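Local coordinates for probable ABC transporter extracellular-binding protein YckB (Bacillus subtilis, PDB 2IEE) that probably serves as the extracellular solute-binding subunit of an ABC transport system, a lipoprotein of the family 3 solute-binding proteins, at residues Thr113-Lys118 and Leu194-His199; Val24-Gly29 and Gly82-Ala87; Lys134-Ala139 and Val155-Ala160; Arg55-Arg60 and Lys229-Asp234. One frame throughout, in Å; residues are numbered along the deposited sequence.

Contact 1: Thr113-Lys118 and Leu194-His199; sequences TAIVRK and LNITIH
I115 and V116 pair with I198 and T197 in an antiparallel ladder of the mixed sheet, within one lobe of the two-lobed solute-binding-protein fold. V116 and T197 form the hydrogen-bonded pair, with V116 N 2.9 Å from T197 O and a return bond from T197 N to V116 O; H199 N adds a straight bond (170°) to A114 O at 2.7 Å. The tight side carries isoleucines, whose branched chains suit extended backbone: I115 CG1 meets I198 CG1 at 4.2 Å, while I115 CG2 rests on I196 CB at 4.0 Å. L166 of helix 162-171 covers I115 and I196, and L188 of helix 181-190 covers I198.

Beyond V116 the strands give way to loop, and the packing becomes polar. A chi1 of 176° swings the N195 amide, beside its own carbonyl carbon, obliquely across the aliphatic part of R117, ND2 lying 3.4 Å from R117 CG. N195 OD1 accepts a hydrogen bond from D119 N, and the guanidinium of R117 salt-bridges D120 and D175 and hydrogen-bonds V169 O. Replacing this asparagine by alanine is likely to leave D119 N without its acceptor and R117 CG without the amide beside it. Exposed K118 lays its chain past the loop, CE 3.5 Å from I196 O. At the other end of the ladder a water accepts from A114 N at 2.9 Å and donates to H199 O.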
loop_
_atom_site.group_PDB
_atom_site.type_symbol
_atom_site.label_atom_id
_atom_site.label_comp_id
_atom_site.label_asym_id
_atom_site.label_seq_id
_atom_site.Cartn_x
_atom_site.Cartn_y
_atom_site.Cartn_z
ATOM N N THR A 113 -1.169 -9.247 7.679
ATOM C CA THR A 113 -1.688 -10.587 7.893
ATOM C C THR A 113 -0.549 -11.570 7.699
ATOM O O THR A 113 0.607 -11.169 7.572
ATOM C CB THR A 113 -2.836 -10.924 6.909
ATOM O OG1 THR A 113 -2.390 -10.743 5.559
ATOM C CG2 THR A 113 -4.038 -10.025 7.165
ATOM N N ALA A 114 -0.873 -12.856 7.693
ATOM C CA ALA A 114 0.131 -13.889 7.520
ATOM C C ALA A 114 -0.339 -14.974 6.565
ATOM O O ALA A 114 -1.490 -15.407 6.611
ATOM C CB ALA A 114 0.468 -14.517 8.871
ATOM N N ILE A 115 0.553 -15.403 5.686
ATOM C CA ILE A 115 0.238 -16.481 4.774
ATOM C C ILE A 115 0.921 -17.703 5.369
ATOM O O ILE A 115 2.108 -17.670 5.690
ATOM C CB ILE A 115 0.768 -16.215 3.358
ATOM C CG1 ILE A 115 -0.252 -15.383 2.584
ATOM C CG2 ILE A 115 1.042 -17.537 2.640
ATOM C CD1 ILE A 115 0.223 -14.976 1.202
ATOM N N VAL A 116 0.146 -18.765 5.543
ATOM C CA VAL A 116 0.639 -20.012 6.114
ATOM C C VAL A 116 0.126 -21.142 5.226
ATOM O O VAL A 116 -0.549 -20.879 4.233
ATOM C CB VAL A 116 0.100 -20.196 7.555
ATOM C CG1 VAL A 116 0.648 -19.095 8.463
ATOM C CG2 VAL A 116 -1.430 -20.143 7.558
ATOM N N ARG A 117 0.449 -22.388 5.566
ATOM C CA ARG A 117 -0.028 -23.518 4.777
ATOM C C ARG A 117 -1.540 -23.674 4.916
ATOM O O ARG A 117 -2.099 -23.444 5.985
ATOM C CB ARG A 117 0.660 -24.815 5.216
ATOM C CG ARG A 117 2.043 -25.010 4.614
ATOM C CD ARG A 117 2.688 -26.284 5.130
ATOM N NE ARG A 117 3.156 -26.145 6.505
ATOM C CZ ARG A 117 4.178 -25.369 6.868
ATOM N NH1 ARG A 117 4.833 -24.659 5.955
ATOM N NH2 ARG A 117 4.558 -25.316 8.140
ATOM N N LYS A 118 -2.198 -24.061 3.827
ATOM C CA LYS A 118 -3.644 -24.250 3.843
ATOM C C LYS A 118 -4.049 -25.497 4.632
ATOM O O LYS A 118 -5.076 -25.493 5.318
ATOM C CB LYS A 118 -4.190 -24.358 2.414
ATOM C CG LYS A 118 -5.720 -24.510 2.349
ATOM C CD LYS A 118 -6.220 -24.746 0.929
ATOM C CE LYS A 118 -5.923 -23.557 0.025
ATOM N NZ LYS A 118 -6.303 -23.835 -1.386
ATOM N N LEU A 194 -2.032 -23.682 -4.868
ATOM C CA LEU A 194 -0.904 -23.873 -3.962
ATOM C C LEU A 194 -1.378 -24.086 -2.529
ATOM O O LEU A 194 -2.442 -23.599 -2.143
ATOM C CB LEU A 194 0.013 -22.651 -4.042
ATOM C CG LEU A 194 1.527 -22.850 -4.062
ATOM C CD1 LEU A 194 1.918 -23.961 -5.046
ATOM C CD2 LEU A 194 2.182 -21.538 -4.452
ATOM N N ASN A 195 -0.597 -24.818 -1.742
ATOM C CA ASN A 195 -0.969 -25.073 -0.356
ATOM C C ASN A 195 -0.639 -23.884 0.537
ATOM O O ASN A 195 0.230 -23.964 1.400
ATOM C CB ASN A 195 -0.276 -26.331 0.171
ATOM C CG ASN A 195 -0.567 -26.582 1.644
ATOM O OD1 ASN A 195 -1.679 -26.350 2.119
ATOM N ND2 ASN A 195 0.429 -27.070 2.367
ATOM N N ILE A 196 -1.340 -22.778 0.309
ATOM C CA ILE A 196 -1.157 -21.560 1.085
ATOM C C ILE A 196 -2.511 -20.893 1.290
ATOM O O ILE A 196 -3.460 -21.134 0.545
ATOM C CB ILE A 196 -0.246 -20.532 0.364
ATOM C CG1 ILE A 196 -0.909 -20.079 -0.939
ATOM C CG2 ILE A 196 1.128 -21.132 0.106
ATOM C CD1 ILE A 196 -0.163 -18.968 -1.665
ATOM N N THR A 197 -2.591 -20.049 2.304
ATOM C CA THR A 197 -3.817 -19.326 2.589
ATOM C C THR A 197 -3.452 -18.228 3.569
ATOM O O THR A 197 -2.367 -18.242 4.148
ATOM C CB THR A 197 -4.876 -20.240 3.239
ATOM O OG1 THR A 197 -6.092 -19.505 3.434
ATOM C CG2 THR A 197 -4.376 -20.749 4.588
ATOM N N ILE A 198 -4.349 -17.267 3.737
ATOM C CA ILE A 198 -4.128 -16.181 4.675
ATOM C C ILE A 198 -4.687 -16.690 5.993
ATOM O O ILE A 198 -5.818 -17.174 6.038
ATOM C CB ILE A 198 -4.881 -14.908 4.237
ATOM C CG1 ILE A 198 -4.284 -14.403 2.917
ATOM C CG2 ILE A 198 -4.806 -13.853 5.330
ATOM C CD1 ILE A 198 -4.900 -13.127 2.374
ATOM N N HIS A 199 -3.897 -16.619 7.058
ATOM C CA HIS A 199 -4.367 -17.100 8.357
ATOM C C HIS A 199 -5.625 -16.327 8.749
ATOM O O HIS A 199 -5.635 -15.103 8.735
ATOM C CB HIS A 199 -3.285 -16.928 9.424
ATOM C CG HIS A 199 -3.572 -17.668 10.692
ATOM N ND1 HIS A 199 -4.587 -17.306 11.551
ATOM C CD2 HIS A 199 -3.000 -18.771 11.229
ATOM C CE1 HIS A 199 -4.628 -18.155 12.563
ATOM N NE2 HIS A 199 -3.676 -19.053 12.393
HETATM O O HOH W 1 -3.337 -13.544 8.957
#

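Contact 2: Val24-Gly29 and Gly82-Ala87; sequences VVATSG and GQVDAA
D85 holds V24 by both its backbone and its side chain, just where the loop after helix 75-81 turns into strand 86-87. Its CB lies 3.4 Å from V24 O. CG, anti to the carbonyl carbon (chi1 -59°), stays beside the backbone N of D85 and 3.7 Å from V24 N, turning the carboxylate to that neighbour. At the tip, OD2 accepts a nearly straight hydrogen bond (174°) from V24 N at 2.8 Å, reached on its anti side and 25° out of the carboxylate plane. D85 N in turn donates to V24 O at 2.9 Å, and A86 N adds a weak bond to the same oxygen. Aspartate suits the place because its short chain carries an acceptor back to the neighbouring strand. With alanine in place of the aspartate, V24 N would probably lose its carboxylate partner and the start of the pairing would be less firmly fixed.

From there the strands run parallel: A26 N bonds to A86 O at 2.9 Å, and V25 pairs with A86, A26 with A87. Valines build the apolar side of the join, V24 CG1 touching V84 CG1 at 3.8 Å, their side chains crossing at about a right angle. A26 CB also meets V84 CG1, at 4.2 Å. Small alanines suit the strand face packed under helix 75-81, where M75 lies on A26 and V79 on A87. Strand 22-27 thus sits between 64-69 and 86-87, the 2-1-3 strand order of a parallel alpha/beta sheet, as in a lobe of type II periplasmic binding proteins.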
loop_
_atom_site.group_PDB
_atom_site.type_symbol
_atom_site.label_atom_id
_atom_site.label_comp_id
_atom_site.label_asym_id
_atom_site.label_seq_id
_atom_site.Cartn_x
_atom_site.Cartn_y
_atom_site.Cartn_z
ATOM N N VAL A 24 2.061 18.524 -9.962
ATOM C CA VAL A 24 3.236 17.666 -9.974
ATOM C C VAL A 24 3.154 16.712 -8.791
ATOM O O VAL A 24 3.038 17.147 -7.643
ATOM C CB VAL A 24 4.527 18.504 -9.870
ATOM C CG1 VAL A 24 5.742 17.620 -10.035
ATOM C CG2 VAL A 24 4.522 19.591 -10.930
ATOM N N VAL A 25 3.208 15.413 -9.062
ATOM C CA VAL A 25 3.096 14.430 -7.992
ATOM C C VAL A 25 4.212 13.397 -8.010
ATOM O O VAL A 25 4.499 12.783 -9.040
ATOM C CB VAL A 25 1.738 13.685 -8.064
ATOM C CG1 VAL A 25 1.554 12.806 -6.830
ATOM C CG2 VAL A 25 0.598 14.683 -8.183
ATOM N N ALA A 26 4.834 13.205 -6.855
ATOM C CA ALA A 26 5.910 12.236 -6.734
ATOM C C ALA A 26 5.336 10.873 -6.379
ATOM O O ALA A 26 4.372 10.765 -5.618
ATOM C CB ALA A 26 6.904 12.677 -5.660
ATOM N N THR A 27 5.939 9.838 -6.950
ATOM C CA THR A 27 5.539 8.462 -6.705
ATOM C C THR A 27 6.733 7.607 -7.114
ATOM O O THR A 27 7.594 8.062 -7.871
ATOM C CB THR A 27 4.295 8.076 -7.530
ATOM O OG1 THR A 27 3.814 6.801 -7.091
ATOM C CG2 THR A 27 4.631 8.007 -9.010
ATOM N N SER A 28 6.794 6.377 -6.616
ATOM C CA SER A 28 7.921 5.511 -6.918
ATOM C C SER A 28 7.788 4.672 -8.181
ATOM O O SER A 28 8.733 4.555 -8.955
ATOM C CB SER A 28 8.197 4.590 -5.729
ATOM O OG SER A 28 7.122 3.694 -5.514
ATOM N N GLY A 29 6.618 4.080 -8.388
ATOM C CA GLY A 29 6.437 3.241 -9.555
ATOM C C GLY A 29 7.032 1.866 -9.302
ATOM O O GLY A 29 7.230 1.081 -10.232
ATOM N N GLY A 82 9.023 22.296 -2.220
ATOM C CA GLY A 82 8.161 22.831 -3.254
ATOM C C GLY A 82 8.526 22.222 -4.594
ATOM O O GLY A 82 8.009 22.625 -5.631
ATOM N N GLN A 83 9.430 21.247 -4.567
ATOM C CA GLN A 83 9.873 20.561 -5.777
ATOM C C GLN A 83 8.662 19.924 -6.464
ATOM O O GLN A 83 8.532 19.954 -7.687
ATOM C CB GLN A 83 10.895 19.486 -5.409
ATOM C CG GLN A 83 11.637 18.879 -6.587
ATOM C CD GLN A 83 12.636 17.817 -6.153
ATOM O OE1 GLN A 83 13.478 18.061 -5.285
ATOM N NE2 GLN A 83 12.550 16.634 -6.758
ATOM N N VAL A 84 7.777 19.348 -5.662
ATOM C CA VAL A 84 6.569 18.723 -6.175
ATOM C C VAL A 84 5.403 19.266 -5.364
ATOM O O VAL A 84 5.606 19.800 -4.275
ATOM C CB VAL A 84 6.625 17.197 -6.012
ATOM C CG1 VAL A 84 7.713 16.619 -6.897
ATOM C CG2 VAL A 84 6.883 16.847 -4.558
ATOM N N ASP A 85 4.188 19.133 -5.889
ATOM C CA ASP A 85 2.999 19.619 -5.194
ATOM C C ASP A 85 2.463 18.607 -4.185
ATOM O O ASP A 85 1.757 18.966 -3.237
ATOM C CB ASP A 85 1.891 19.953 -6.197
ATOM C CG ASP A 85 2.312 21.006 -7.204
ATOM O OD1 ASP A 85 2.877 22.036 -6.792
ATOM O OD2 ASP A 85 2.066 20.808 -8.410
ATOM N N ALA A 86 2.794 17.337 -4.386
ATOM C CA ALA A 86 2.327 16.299 -3.491
ATOM C C ALA A 86 3.078 15.007 -3.741
ATOM O O ALA A 86 3.784 14.870 -4.738
ATOM C CB ALA A 86 0.830 16.078 -3.692
ATOM N N ALA A 87 2.922 14.064 -2.819
ATOM C CA ALA A 87 3.565 12.762 -2.931
ATOM C C ALA A 87 2.505 11.682 -2.712
ATOM O O ALA A 87 1.738 11.737 -1.745
ATOM C CB ALA A 87 4.671 12.635 -1.896
#

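Contact 3: Lys134-Ala139 and Val155-Ala160; sequences KAAGAA and VIYDNA
The ring of Y157 receives the methyl of A136 obliquely, A136 CB standing 3.6 Å from CE1, while Y165 of helix 162-171 meets the same ring edge-to-face. The A136-Y157 contact lies at the border of the mixed sheet, where strand 134-136 runs parallel to the outermost strand 153-154 and helix 142-149 links the two in a beta-alpha-beta unit. The tyrosine sits in the loop that leads on from that last strand. Its CE1 carbon gives the small alanine methyl an apolar partner, while its hydroxyl is hydrogen-bonded to D168 OD2, which fixes the far end of the side chain against helix 162-171.

V155 N donates to A135 O at 2.8 Å, with an N-H...O angle of 160°. With chi1 at 180° V155 CG1 lies opposite the backbone N, and CG2 falls beside that N, 3.5 Å from A135 O and 3.8 Å from K134 CB. A beta-branched valine suits such extended backbone, one of its branches, CG2, packing on K134 CB and A135 O. K134 lends its CB to this patch and sends its amine off to R173 O. A135, whose side chain points away from the loop, packs on A152 and V176. Between A136 and V155 the two CB atoms stand 4.3 Å apart.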
loop_
_atom_site.group_PDB
_atom_site.type_symbol
_atom_site.label_atom_id
_atom_site.label_comp_id
_atom_site.label_asym_id
_atom_site.label_seq_id
_atom_site.Cartn_x
_atom_site.Cartn_y
_atom_site.Cartn_z
ATOM N N LYS A 134 9.739 -20.399 10.778
ATOM C CA LYS A 134 10.570 -19.846 9.723
ATOM C C LYS A 134 9.771 -18.798 8.957
ATOM O O LYS A 134 8.838 -19.127 8.221
ATOM C CB LYS A 134 11.050 -20.968 8.795
ATOM C CG LYS A 134 12.015 -21.943 9.487
ATOM C CD LYS A 134 12.418 -23.124 8.612
ATOM C CE LYS A 134 11.247 -24.067 8.389
ATOM N NZ LYS A 134 11.648 -25.306 7.668
ATOM N N ALA A 135 10.137 -17.533 9.154
ATOM C CA ALA A 135 9.465 -16.414 8.504
ATOM C C ALA A 135 10.266 -15.878 7.317
ATOM O O ALA A 135 11.478 -15.651 7.411
ATOM C CB ALA A 135 9.210 -15.299 9.518
ATOM N N ALA A 136 9.581 -15.676 6.198
ATOM C CA ALA A 136 10.230 -15.187 4.989
ATOM C C ALA A 136 9.583 -13.919 4.451
ATOM O O ALA A 136 8.482 -13.543 4.867
ATOM C CB ALA A 136 10.219 -16.274 3.924
ATOM N N GLY A 137 10.280 -13.274 3.518
ATOM C CA GLY A 137 9.800 -12.039 2.918
ATOM C C GLY A 137 10.881 -10.970 2.986
ATOM O O GLY A 137 12.004 -11.260 3.394
ATOM N N ALA A 138 10.549 -9.739 2.594
ATOM C CA ALA A 138 11.508 -8.632 2.616
ATOM C C ALA A 138 12.197 -8.513 3.971
ATOM O O ALA A 138 11.553 -8.579 5.019
ATOM C CB ALA A 138 10.809 -7.321 2.266
ATOM N N ALA A 139 13.510 -8.311 3.934
ATOM C CA ALA A 139 14.331 -8.217 5.138
ATOM C C ALA A 139 14.139 -7.014 6.065
ATOM O O ALA A 139 14.038 -7.183 7.280
ATOM C CB ALA A 139 15.804 -8.328 4.745
ATOM N N VAL A 155 14.279 -16.047 7.578
ATOM C CA VAL A 155 14.888 -16.812 6.499
ATOM C C VAL A 155 15.550 -15.863 5.506
ATOM O O VAL A 155 14.909 -14.953 4.979
ATOM C CB VAL A 155 13.844 -17.679 5.767
ATOM C CG1 VAL A 155 14.513 -18.460 4.645
ATOM C CG2 VAL A 155 13.183 -18.634 6.750
ATOM N N ILE A 156 16.840 -16.070 5.267
ATOM C CA ILE A 156 17.580 -15.224 4.338
ATOM C C ILE A 156 17.600 -15.801 2.931
ATOM O O ILE A 156 18.131 -16.886 2.709
ATOM C CB ILE A 156 19.043 -15.026 4.797
ATOM C CG1 ILE A 156 19.089 -14.117 6.021
ATOM C CG2 ILE A 156 19.858 -14.393 3.685
ATOM C CD1 ILE A 156 18.578 -12.721 5.737
ATOM N N TYR A 157 17.017 -15.068 1.989
ATOM C CA TYR A 157 16.988 -15.489 0.592
ATOM C C TYR A 157 18.007 -14.684 -0.206
ATOM O O TYR A 157 18.231 -13.503 0.067
ATOM C CB TYR A 157 15.610 -15.256 -0.022
ATOM C CG TYR A 157 14.585 -16.325 0.276
ATOM C CD1 TYR A 157 13.886 -16.347 1.485
ATOM C CD2 TYR A 157 14.285 -17.295 -0.676
ATOM C CE1 TYR A 157 12.898 -17.311 1.727
ATOM C CE2 TYR A 157 13.314 -18.259 -0.444
ATOM C CZ TYR A 157 12.621 -18.262 0.752
ATOM O OH TYR A 157 11.653 -19.217 0.950
ATOM N N ASP A 158 18.620 -15.317 -1.199
ATOM C CA ASP A 158 19.603 -14.636 -2.027
ATOM C C ASP A 158 18.887 -13.624 -2.915
ATOM O O ASP A 158 19.125 -12.420 -2.823
ATOM C CB ASP A 158 20.356 -15.650 -2.890
ATOM C CG ASP A 158 21.502 -15.024 -3.662
ATOM O OD1 ASP A 158 21.237 -14.154 -4.520
ATOM O OD2 ASP A 158 22.670 -15.399 -3.407
ATOM N N ASN A 159 17.999 -14.120 -3.765
ATOM C CA ASN A 159 17.237 -13.262 -4.664
ATOM C C ASN A 159 16.098 -14.089 -5.240
ATOM O O ASN A 159 16.195 -14.607 -6.350
ATOM C CB ASN A 159 18.138 -12.749 -5.789
ATOM C CG ASN A 159 17.412 -11.822 -6.737
ATOM O OD1 ASN A 159 16.898 -10.777 -6.331
ATOM N ND2 ASN A 159 17.363 -12.198 -8.009
ATOM N N ALA A 160 15.019 -14.208 -4.475
ATOM C CA ALA A 160 13.874 -15.005 -4.889
ATOM C C ALA A 160 12.699 -14.197 -5.417
ATOM O O ALA A 160 12.690 -12.970 -5.352
ATOM C CB ALA A 160 13.416 -15.873 -3.730
#

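Contact 4: Arg55-Arg60 and Lys229-Asp234; sequences REAAKR and KEMSKD
A salt-bridge network of E56, R60, E230 and D234 ties helix 49-60 to helix 218-234, whose local axes come within 10.6 Å and cross at 110°. R60 is at its centre. Its NE bonds to E56 OE2 at 2.9 Å, one turn back on its own helix, and NH1 reaches across to E230 OE2 at 3.0 Å, the guanidinium and carboxylate planes only 15° apart though OE2 stands well out of the former. A weaker bond runs from NH1 to D234 OD2 at 3.3 Å, and NH2 turns to S236 OG, which also bonds D234 OD1. Arginine suits the site because its several N-H groups can serve partners on both helices at once, and three carboxylates would probably favour its charge.

Beneath the charges lies M231, modelled as selenomethionine: its CG lies over one face of the guanidinium, offset toward the rim, 3.3 Å from R60 NH1. SE stands 3.8 Å from A57 CB, and the bend at chi3 (75°) turns CE to 3.5 Å from E56 CG. The small A57 lets the selenium come close to the helix backbone. This is a steep helix-helix crossing with interhelical salt bridges beside a methionine packed across it.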
loop_
_atom_site.group_PDB
_atom_site.type_symbol
_atom_site.label_atom_id
_atom_site.label_comp_id
_atom_site.label_asym_id
_atom_site.label_seq_id
_atom_site.Cartn_x
_atom_site.Cartn_y
_atom_site.Cartn_z
ATOM N N ARG A 55 -4.780 10.657 -10.480
ATOM C CA ARG A 55 -4.996 11.084 -11.858
ATOM C C ARG A 55 -6.438 11.542 -12.063
ATOM O O ARG A 55 -6.688 12.640 -12.566
ATOM C CB ARG A 55 -4.641 9.927 -12.808
ATOM C CG ARG A 55 -4.855 10.181 -14.298
ATOM C CD ARG A 55 -4.293 9.012 -15.130
ATOM N NE ARG A 55 -2.845 9.123 -15.312
ATOM C CZ ARG A 55 -1.996 8.101 -15.304
ATOM N NH1 ARG A 55 -2.428 6.862 -15.116
ATOM N NH2 ARG A 55 -0.704 8.320 -15.501
ATOM N N GLU A 56 -7.379 10.705 -11.645
ATOM C CA GLU A 56 -8.800 11.000 -11.782
ATOM C C GLU A 56 -9.222 12.172 -10.895
ATOM O O GLU A 56 -10.015 13.019 -11.307
ATOM C CB GLU A 56 -9.617 9.749 -11.433
ATOM C CG GLU A 56 -11.124 9.887 -11.598
ATOM C CD GLU A 56 -11.531 10.169 -13.037
ATOM O OE1 GLU A 56 -10.814 9.725 -13.958
ATOM O OE2 GLU A 56 -12.575 10.823 -13.249
ATOM N N ALA A 57 -8.697 12.222 -9.676
ATOM C CA ALA A 57 -9.039 13.308 -8.768
ATOM C C ALA A 57 -8.604 14.625 -9.403
ATOM O O ALA A 57 -9.346 15.605 -9.406
ATOM C CB ALA A 57 -8.347 13.110 -7.423
ATOM N N ALA A 58 -7.395 14.639 -9.950
ATOM C CA ALA A 58 -6.876 15.836 -10.595
ATOM C C ALA A 58 -7.762 16.193 -11.783
ATOM O O ALA A 58 -8.055 17.367 -12.024
ATOM C CB ALA A 58 -5.443 15.606 -11.056
ATOM N N LYS A 59 -8.196 15.176 -12.518
ATOM C CA LYS A 59 -9.053 15.396 -13.674
ATOM C C LYS A 59 -10.353 16.057 -13.226
ATOM O O LYS A 59 -10.842 16.974 -13.879
ATOM C CB LYS A 59 -9.354 14.070 -14.385
ATOM C CG LYS A 59 -10.095 14.249 -15.705
ATOM C CD LYS A 59 -10.492 12.920 -16.331
ATOM C CE LYS A 59 -11.191 13.146 -17.667
ATOM N NZ LYS A 59 -11.595 11.868 -18.322
ATOM N N ARG A 60 -10.902 15.596 -12.104
ATOM C CA ARG A 60 -12.137 16.164 -11.575
ATOM C C ARG A 60 -11.939 17.659 -11.335
ATOM O O ARG A 60 -12.895 18.433 -11.380
ATOM C CB ARG A 60 -12.528 15.499 -10.244
ATOM C CG ARG A 60 -12.879 14.016 -10.331
ATOM C CD ARG A 60 -14.096 13.761 -11.213
ATOM N NE ARG A 60 -14.323 12.332 -11.440
ATOM C CZ ARG A 60 -15.024 11.538 -10.636
ATOM N NH1 ARG A 60 -15.583 12.026 -9.538
ATOM N NH2 ARG A 60 -15.164 10.252 -10.934
ATOM N N LYS A 229 -14.009 12.972 -2.357
ATOM C CA LYS A 229 -15.320 12.726 -1.769
ATOM C C LYS A 229 -16.325 12.436 -2.879
ATOM O O LYS A 229 -17.173 11.556 -2.752
ATOM C CB LYS A 229 -15.773 13.950 -0.959
ATOM C CG LYS A 229 -17.175 13.833 -0.376
ATOM C CD LYS A 229 -17.503 15.010 0.537
ATOM C CE LYS A 229 -18.884 14.852 1.176
ATOM N NZ LYS A 229 -19.181 15.936 2.159
ATOM N N GLU A 230 -16.218 13.192 -3.965
ATOM C CA GLU A 230 -17.091 13.030 -5.117
ATOM C C GLU A 230 -16.891 11.634 -5.707
ATOM O O GLU A 230 -17.847 10.984 -6.138
ATOM C CB GLU A 230 -16.757 14.101 -6.158
ATOM C CG GLU A 230 -17.603 14.078 -7.414
ATOM C CD GLU A 230 -17.176 15.154 -8.403
ATOM O OE1 GLU A 230 -17.319 16.356 -8.079
ATOM O OE2 GLU A 230 -16.690 14.801 -9.500
HETATM N N MSE A 231 -15.639 11.183 -5.719
HETATM C CA MSE A 231 -15.287 9.870 -6.249
HETATM C C MSE A 231 -15.755 8.782 -5.291
HETATM O O MSE A 231 -16.195 7.705 -5.705
HETATM C CB MSE A 231 -13.772 9.781 -6.454
HETATM C CG MSE A 231 -13.267 10.560 -7.663
HETATM SE SE MSE A 231 -11.333 10.696 -7.696
HETATM C CE MSE A 231 -10.923 8.886 -8.242
ATOM N N SER A 232 -15.670 9.081 -4.001
ATOM C CA SER A 232 -16.089 8.152 -2.969
ATOM C C SER A 232 -17.588 7.898 -3.049
ATOM O O SER A 232 -18.048 6.768 -2.864
ATOM C CB SER A 232 -15.746 8.716 -1.593
ATOM O OG SER A 232 -16.194 7.840 -0.576
ATOM N N LYS A 233 -18.345 8.953 -3.339
ATOM C CA LYS A 233 -19.797 8.857 -3.424
ATOM C C LYS A 233 -20.322 8.247 -4.723
ATOM O O LYS A 233 -21.354 7.577 -4.708
ATOM C CB LYS A 233 -20.424 10.240 -3.202
ATOM C CG LYS A 233 -20.026 10.876 -1.874
ATOM C CD LYS A 233 -20.444 12.339 -1.761
ATOM C CE LYS A 233 -21.926 12.490 -1.466
ATOM N NZ LYS A 233 -22.291 13.910 -1.164
ATOM N N ASP A 234 -19.638 8.463 -5.847
ATOM C CA ASP A 234 -20.129 7.882 -7.093
ATOM C C ASP A 234 -19.553 6.509 -7.427
ATOM O O ASP A 234 -19.819 5.966 -8.495
ATOM C CB ASP A 234 -19.915 8.827 -8.274
ATOM C CG ASP A 234 -18.455 9.037 -8.610
ATOM O OD1 ASP A 234 -17.609 8.191 -8.244
ATOM O OD2 ASP A 234 -18.160 10.054 -9.270
#

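Followed from the N terminus, contact 2 is the first to close, joining 24-29 to 82-87 inside the parallel sheet of the first lobe. Contact 4 opens within that loop, at 55-60, and closes at 229-234, so the two cross: helix 218-234 returns late in the chain to pack on a helix of the first lobe. Inside the long loop of contact 4 lies contact 1, which joins 113-118 to 194-199, and inside that again contact 3, joining 134-139 to 155-160. Contacts 1 and 3 reach the same mixed sheet, their centres 16 Å apart, whereas contacts 1 and 2 lie 36 Å apart, centre to centre, on opposite sides of the chain's centre.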